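Local coordinates for LPXTG-motif cell wall anchor domain protein (Mobiluncus mulieris, PDB 5U5O), which probably mediates bacterial adhesion as part of a giant surface protein, this fragment comprising two Ig-like domains with intramolecular disulfide, isopeptide and ester cross-links, at residues R34-E40 / D91-Y95; K175-W180 / R189-Y194. All blocks are in the same frame, centred on the assembly; numbering follows the deposited sequence.

Overall arrangement
Reading from the N terminus, contact 1 comes first: 34-40, at the end of strand 26-36, meets 91-95, at the start of strand 94-104, closing a loop that holds strands 43-52, 64-71 and 77-78 and helix 82-88. The two strands are neighbours in the antiparallel four-stranded sheet of the T-Q ester bond domain. After the remaining strands of this domain the chain runs into strand 150-178, which pairs with strands of both domains and leads into contact 2. There 175-180 meets 189-194 across a short eight-residue connection, joining two sheets of the DUF5979 domain. The centres of contact 1 and contact 2 are about 74 Å apart, in series along the chain.

Contact 1: residues R34-E40 / D91-Y95; sequences RLYNVEE and DVKVY
Val94 forks between two residues of the neighbouring strand. Its CG2 meets the edge of the Tyr36 ring, 3.9 Å from Tyr36 CD1, while its CG1 lies over one face of the Arg34 guanidinium, 3.5 Å from Arg34 NE. Val92 CG2 adds to this face by touching Tyr36 CB. On the other face of the sheet, Val38 lies antiparallel to the Tyr95 side chain, its CG2 3.5 Å from Tyr95 CD1.

The backbones between these faces are antiparallel. Leu35 and Tyr95 form a hydrogen-bonded pair, with Leu35 N 2.7 Å from Tyr95 O and a return bond from Tyr95 N to Leu35 O; Tyr36 and Val94 form the non-hydrogen-bonded pair beside it. One residue further, Asn37 N gives a bond of 2.8 Å to Lys93 O as the chain turns into a left-handed conformation. Here the Asn37 side chain replaces a backbone acceptor: with CG anti to the carbonyl carbon (chi1 -70°), OD1 swings back to take Lys93 N at 3.0 Å, the N-H pointing almost straight at it (176°) but from well out of the side-chain amide plane. Two waters tie the Asn37 amide to Asp91, one from ND2 to the carboxylate, one from OD1 to the backbone oxygen.

At the outer edge, Tyr95 OH donates to the anti lone pair of Glu40 OE2, 2.6 Å away, with carboxylate and ring planes 85° apart. Glu84 salt-bridges Arg34 and hydrogen-bonds Tyr36 OH, and Lys1 salt-bridges Asp91. The backbone N-H and side-chain oxygen of Asn37 together carry the pairing one step past the strand ends, that oxygen gripped by a backbone N-H and a water, and the short phenol bond is consistent with an ionised Glu40.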
loop_
_atom_site.group_PDB
_atom_site.type_symbol
_atom_site.label_atom_id
_atom_site.label_comp_id
_atom_site.label_asym_id
_atom_site.label_seq_id
_atom_site.Cartn_x
_atom_site.Cartn_y
_atom_site.Cartn_z
ATOM N N ARG A 34 -10.298 23.218 8.691
ATOM C CA ARG A 34 -10.409 24.625 8.279
ATOM C C ARG A 34 -11.893 25.022 8.335
ATOM O O ARG A 34 -12.714 24.429 7.639
ATOM C CB ARG A 34 -9.847 24.777 6.870
ATOM C CG ARG A 34 -8.462 24.181 6.648
ATOM C CD ARG A 34 -7.369 25.158 7.013
ATOM N NE ARG A 34 -7.219 26.232 6.008
ATOM C CZ ARG A 34 -6.295 27.190 6.050
ATOM N NH1 ARG A 34 -5.399 27.201 7.036
ATOM N NH2 ARG A 34 -6.225 28.136 5.111
ATOM N N LEU A 35 -12.187 25.959 9.227
ATOM C CA LEU A 35 -13.556 26.431 9.415
ATOM C C LEU A 35 -13.729 27.768 8.718
ATOM O O LEU A 35 -12.973 28.698 8.943
ATOM C CB LEU A 35 -13.880 26.591 10.875
ATOM C CG LEU A 35 -13.670 25.341 11.739
ATOM C CD1 LEU A 35 -13.981 25.628 13.202
ATOM C CD2 LEU A 35 -14.477 24.144 11.266
ATOM N N TYR A 36 -14.755 27.857 7.850
ATOM C CA TYR A 36 -14.960 29.012 6.935
ATOM C C TYR A 36 -16.155 29.844 7.365
ATOM O O TYR A 36 -17.229 29.284 7.527
ATOM C CB TYR A 36 -15.171 28.529 5.505
ATOM C CG TYR A 36 -14.109 27.584 5.019
ATOM C CD1 TYR A 36 -12.769 27.938 5.080
ATOM C CD2 TYR A 36 -14.445 26.366 4.495
ATOM C CE1 TYR A 36 -11.783 27.085 4.632
ATOM C CE2 TYR A 36 -13.456 25.472 4.063
ATOM C CZ TYR A 36 -12.137 25.873 4.118
ATOM O OH TYR A 36 -11.138 24.995 3.696
ATOM N N ASN A 37 -15.890 31.107 7.670
ATOM C CA ASN A 37 -16.999 32.071 7.933
ATOM C C ASN A 37 -17.861 31.626 9.105
ATOM O O ASN A 37 -19.087 31.813 9.102
ATOM C CB ASN A 37 -17.819 32.367 6.660
ATOM C CG ASN A 37 -17.029 33.161 5.678
ATOM O OD1 ASN A 37 -16.098 33.878 6.030
ATOM N ND2 ASN A 37 -17.471 33.137 4.424
ATOM N N VAL A 38 -17.199 31.107 10.145
ATOM C CA VAL A 38 -17.818 30.778 11.403
ATOM C C VAL A 38 -17.755 31.990 12.310
ATOM O O VAL A 38 -17.032 32.952 12.040
ATOM C CB VAL A 38 -17.135 29.551 12.074
ATOM C CG1 VAL A 38 -17.576 28.280 11.380
ATOM C CG2 VAL A 38 -15.605 29.651 12.104
ATOM N N GLU A 39 -18.496 31.936 13.405
ATOM C CA GLU A 39 -18.649 33.082 14.290
ATOM C C GLU A 39 -17.730 32.932 15.516
ATOM O O GLU A 39 -17.853 31.975 16.284
ATOM C CB GLU A 39 -20.105 33.207 14.738
ATOM C CG GLU A 39 -20.363 34.407 15.626
ATOM C CD GLU A 39 -21.851 34.616 15.914
ATOM O OE1 GLU A 39 -22.687 34.547 14.977
ATOM O OE2 GLU A 39 -22.181 34.867 17.087
ATOM N N GLU A 40 -16.898 33.939 15.733
ATOM C CA GLU A 40 -16.062 33.985 16.943
ATOM C C GLU A 40 -16.961 34.026 18.167
ATOM O O GLU A 40 -17.958 34.758 18.203
ATOM C CB GLU A 40 -15.124 35.190 16.920
ATOM C CG GLU A 40 -14.069 35.112 15.824
ATOM C CD GLU A 40 -13.148 36.317 15.752
ATOM O OE1 GLU A 40 -13.125 37.163 16.665
ATOM O OE2 GLU A 40 -12.423 36.415 14.747
ATOM N N ASP A 91 -12.685 37.322 0.676
ATOM C CA ASP A 91 -12.794 37.739 2.069
ATOM C C ASP A 91 -13.172 36.634 3.043
ATOM O O ASP A 91 -13.482 36.932 4.199
ATOM C CB ASP A 91 -13.792 38.916 2.200
ATOM C CG ASP A 91 -15.236 38.511 1.939
ATOM O OD1 ASP A 91 -15.505 37.377 1.504
ATOM O OD2 ASP A 91 -16.138 39.371 2.116
ATOM N N VAL A 92 -13.139 35.367 2.611
ATOM C CA VAL A 92 -13.428 34.271 3.536
ATOM C C VAL A 92 -12.537 34.319 4.781
ATOM O O VAL A 92 -11.341 34.574 4.674
ATOM C CB VAL A 92 -13.343 32.889 2.839
ATOM C CG1 VAL A 92 -11.933 32.554 2.375
ATOM C CG2 VAL A 92 -13.888 31.786 3.727
ATOM N N LYS A 93 -13.157 34.130 5.936
ATOM C CA LYS A 93 -12.450 34.086 7.205
ATOM C C LYS A 93 -12.256 32.619 7.545
ATOM O O LYS A 93 -13.195 31.850 7.658
ATOM C CB LYS A 93 -13.214 34.821 8.300
ATOM C CG LYS A 93 -13.271 36.325 8.031
ATOM C CD LYS A 93 -14.092 37.073 9.071
ATOM C CE LYS A 93 -14.345 38.518 8.665
ATOM N NZ LYS A 93 -13.116 39.351 8.713
ATOM N N VAL A 94 -10.983 32.230 7.738
ATOM C CA VAL A 94 -10.578 30.820 7.973
ATOM C C VAL A 94 -10.003 30.671 9.371
ATOM O O VAL A 94 -9.161 31.457 9.754
ATOM C CB VAL A 94 -9.570 30.331 6.933
ATOM C CG1 VAL A 94 -9.306 28.839 7.108
ATOM C CG2 VAL A 94 -10.043 30.625 5.521
ATOM N N TYR A 95 -10.579 29.739 10.107
ATOM C CA TYR A 95 -10.106 29.397 11.441
ATOM C C TYR A 95 -9.679 27.937 11.450
ATOM O O TYR A 95 -10.424 27.063 11.021
ATOM C CB TYR A 95 -11.193 29.622 12.465
ATOM C CG TYR A 95 -11.672 31.052 12.499
ATOM C CD1 TYR A 95 -12.635 31.512 11.599
ATOM C CD2 TYR A 95 -11.152 31.965 13.414
ATOM C CE1 TYR A 95 -13.068 32.826 11.628
ATOM C CE2 TYR A 95 -11.604 33.288 13.440
ATOM C CZ TYR A 95 -12.560 33.709 12.537
ATOM O OH TYR A 95 -12.983 35.013 12.570
HETATM O O HOH W 1 -16.512 34.763 2.187
HETATM O O HOH W 2 -16.000 36.629 5.435
#

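Contact 2: residues K175-W180 / R189-Y194; sequences KTVTGW and RPEASY
The isopeptide site of the DUF5979 domain lies at one end of this contact: Lys175 NZ is covalently joined to CG of Asn288, on strand 281-291, and the same lysine lies over one face of the Tyr194 ring. Two kinks in the lysine chain, at chi2 and chi4, fold CE back to 3.7 Å from Tyr194 CG and hold NZ 4.1 Å from the ring centroid, 13° off the normal. NZ also donates to Thr176 O at 3.3 Å.

Further along the ring, Val177 CG2 and the Trp180 indole close on the phenol, with Trp180 CZ3 3.3 Å from Tyr194 OH. Ala192 CB touches the indole at CH2. Arg189 runs out straight over one indole face in a CH-pi contact, its CB 3.8 Å from the centroid of the five-membered ring. Its guanidinium continues past Trp180 CB toward Val177 O, where the angle is too poor for a hydrogen bond, and NE salt-bridges Glu213.

Joined to Asn288, NZ is an amide nitrogen without an ammonium charge, so its approach to Tyr194 is probably better read as an amide over the ring than as a true cation-pi pair.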
loop_
_atom_site.group_PDB
_atom_site.type_symbol
_atom_site.label_atom_id
_atom_site.label_comp_id
_atom_site.label_asym_id
_atom_site.label_seq_id
_atom_site.Cartn_x
_atom_site.Cartn_y
_atom_site.Cartn_z
ATOM N N LYS A 175 21.485 -18.715 -13.457
ATOM C CA LYS A 175 21.649 -20.085 -13.977
ATOM C C LYS A 175 23.100 -20.522 -13.902
ATOM O O LYS A 175 23.984 -19.803 -14.349
ATOM C CB LYS A 175 21.216 -20.200 -15.445
ATOM C CG LYS A 175 21.167 -21.636 -15.979
ATOM C CD LYS A 175 20.153 -22.457 -15.204
ATOM C CE LYS A 175 19.662 -23.733 -15.837
ATOM N NZ LYS A 175 20.676 -24.817 -15.830
ATOM N N THR A 176 23.350 -21.714 -13.339
ATOM C CA THR A 176 24.686 -22.360 -13.385
ATOM C C THR A 176 24.516 -23.721 -14.023
ATOM O O THR A 176 23.413 -24.248 -14.164
ATOM C CB THR A 176 25.318 -22.490 -11.986
ATOM O OG1 THR A 176 24.437 -23.229 -11.156
ATOM C CG2 THR A 176 25.523 -21.106 -11.380
ATOM N N VAL A 177 25.665 -24.342 -14.344
ATOM C CA VAL A 177 25.700 -25.628 -15.057
ATOM C C VAL A 177 26.876 -26.467 -14.533
ATOM O O VAL A 177 27.951 -25.928 -14.380
ATOM C CB VAL A 177 25.889 -25.431 -16.590
ATOM C CG1 VAL A 177 26.094 -26.750 -17.330
ATOM C CG2 VAL A 177 24.710 -24.683 -17.195
ATOM N N THR A 178 26.622 -27.751 -14.352
ATOM C CA THR A 178 27.703 -28.713 -14.100
ATOM C C THR A 178 27.442 -29.933 -14.949
ATOM O O THR A 178 26.318 -30.218 -15.336
ATOM C CB THR A 178 27.788 -29.114 -12.606
ATOM O OG1 THR A 178 26.572 -29.746 -12.200
ATOM C CG2 THR A 178 28.070 -27.920 -11.740
ATOM N N GLY A 179 28.512 -30.707 -15.201
ATOM C CA GLY A 179 28.359 -31.988 -15.865
ATOM C C GLY A 179 28.243 -31.997 -17.379
ATOM O O GLY A 179 27.931 -33.036 -17.951
ATOM N N TRP A 180 28.489 -30.863 -18.029
ATOM C CA TRP A 180 28.421 -30.770 -19.500
ATOM C C TRP A 180 29.360 -31.785 -20.153
ATOM O O TRP A 180 30.480 -32.004 -19.654
ATOM C CB TRP A 180 28.807 -29.364 -19.969
ATOM C CG TRP A 180 28.463 -29.095 -21.386
ATOM C CD1 TRP A 180 29.256 -29.240 -22.473
ATOM C CD2 TRP A 180 27.221 -28.575 -21.867
ATOM N NE1 TRP A 180 28.586 -28.893 -23.611
ATOM C CE2 TRP A 180 27.332 -28.470 -23.263
ATOM C CE3 TRP A 180 26.006 -28.212 -21.257
ATOM C CZ2 TRP A 180 26.281 -27.998 -24.062
ATOM C CZ3 TRP A 180 24.964 -27.747 -22.045
ATOM C CH2 TRP A 180 25.109 -27.640 -23.430
ATOM N N ARG A 189 28.402 -25.094 -25.333
ATOM C CA ARG A 189 28.062 -24.789 -23.949
ATOM C C ARG A 189 27.701 -23.314 -23.688
ATOM O O ARG A 189 26.679 -23.064 -23.066
ATOM C CB ARG A 189 29.181 -25.275 -23.009
ATOM C CG ARG A 189 28.883 -25.099 -21.535
ATOM C CD ARG A 189 29.978 -25.699 -20.676
ATOM N NE ARG A 189 29.644 -25.470 -19.282
ATOM C CZ ARG A 189 30.203 -26.106 -18.246
ATOM N NH1 ARG A 189 31.153 -27.043 -18.409
ATOM N NH2 ARG A 189 29.787 -25.807 -17.025
ATOM N N PRO A 190 28.506 -22.337 -24.179
ATOM C CA PRO A 190 28.187 -20.931 -23.872
ATOM C C PRO A 190 26.986 -20.396 -24.659
ATOM O O PRO A 190 26.523 -19.293 -24.387
ATOM C CB PRO A 190 29.441 -20.150 -24.272
ATOM C CG PRO A 190 30.474 -21.160 -24.587
ATOM C CD PRO A 190 29.835 -22.493 -24.804
ATOM N N GLU A 191 26.492 -21.170 -25.621
ATOM C CA GLU A 191 25.297 -20.791 -26.383
ATOM C C GLU A 191 24.030 -21.460 -25.888
ATOM O O GLU A 191 22.931 -21.095 -26.316
ATOM C CB GLU A 191 25.504 -21.099 -27.866
ATOM C CG GLU A 191 26.585 -20.253 -28.518
ATOM C CD GLU A 191 26.335 -18.760 -28.393
ATOM O OE1 GLU A 191 25.152 -18.330 -28.417
ATOM O OE2 GLU A 191 27.321 -18.007 -28.265
ATOM N N ALA A 192 24.140 -22.387 -24.951
ATOM C CA ALA A 192 22.962 -23.038 -24.422
ATOM C C ALA A 192 22.080 -21.978 -23.759
ATOM O O ALA A 192 22.574 -21.074 -23.080
ATOM C CB ALA A 192 23.342 -24.113 -23.416
ATOM N N SER A 193 20.776 -22.099 -23.993
ATOM C CA SER A 193 19.799 -21.135 -23.535
ATOM C C SER A 193 18.711 -21.827 -22.737
ATOM O O SER A 193 18.070 -22.739 -23.239
ATOM C CB SER A 193 19.193 -20.464 -24.755
ATOM O OG SER A 193 18.126 -19.608 -24.427
ATOM N N TYR A 194 18.558 -21.431 -21.478
ATOM C CA TYR A 194 17.702 -22.124 -20.536
ATOM C C TYR A 194 16.461 -21.277 -20.263
ATOM O O TYR A 194 16.567 -20.131 -19.828
ATOM C CB TYR A 194 18.493 -22.415 -19.252
ATOM C CG TYR A 194 19.788 -23.224 -19.499
ATOM C CD1 TYR A 194 19.729 -24.599 -19.706
ATOM C CD2 TYR A 194 21.008 -22.583 -19.661
ATOM C CE1 TYR A 194 20.885 -25.337 -19.945
ATOM C CE2 TYR A 194 22.193 -23.335 -19.873
ATOM C CZ TYR A 194 22.081 -24.694 -20.071
ATOM O OH TYR A 194 23.207 -25.503 -20.303
#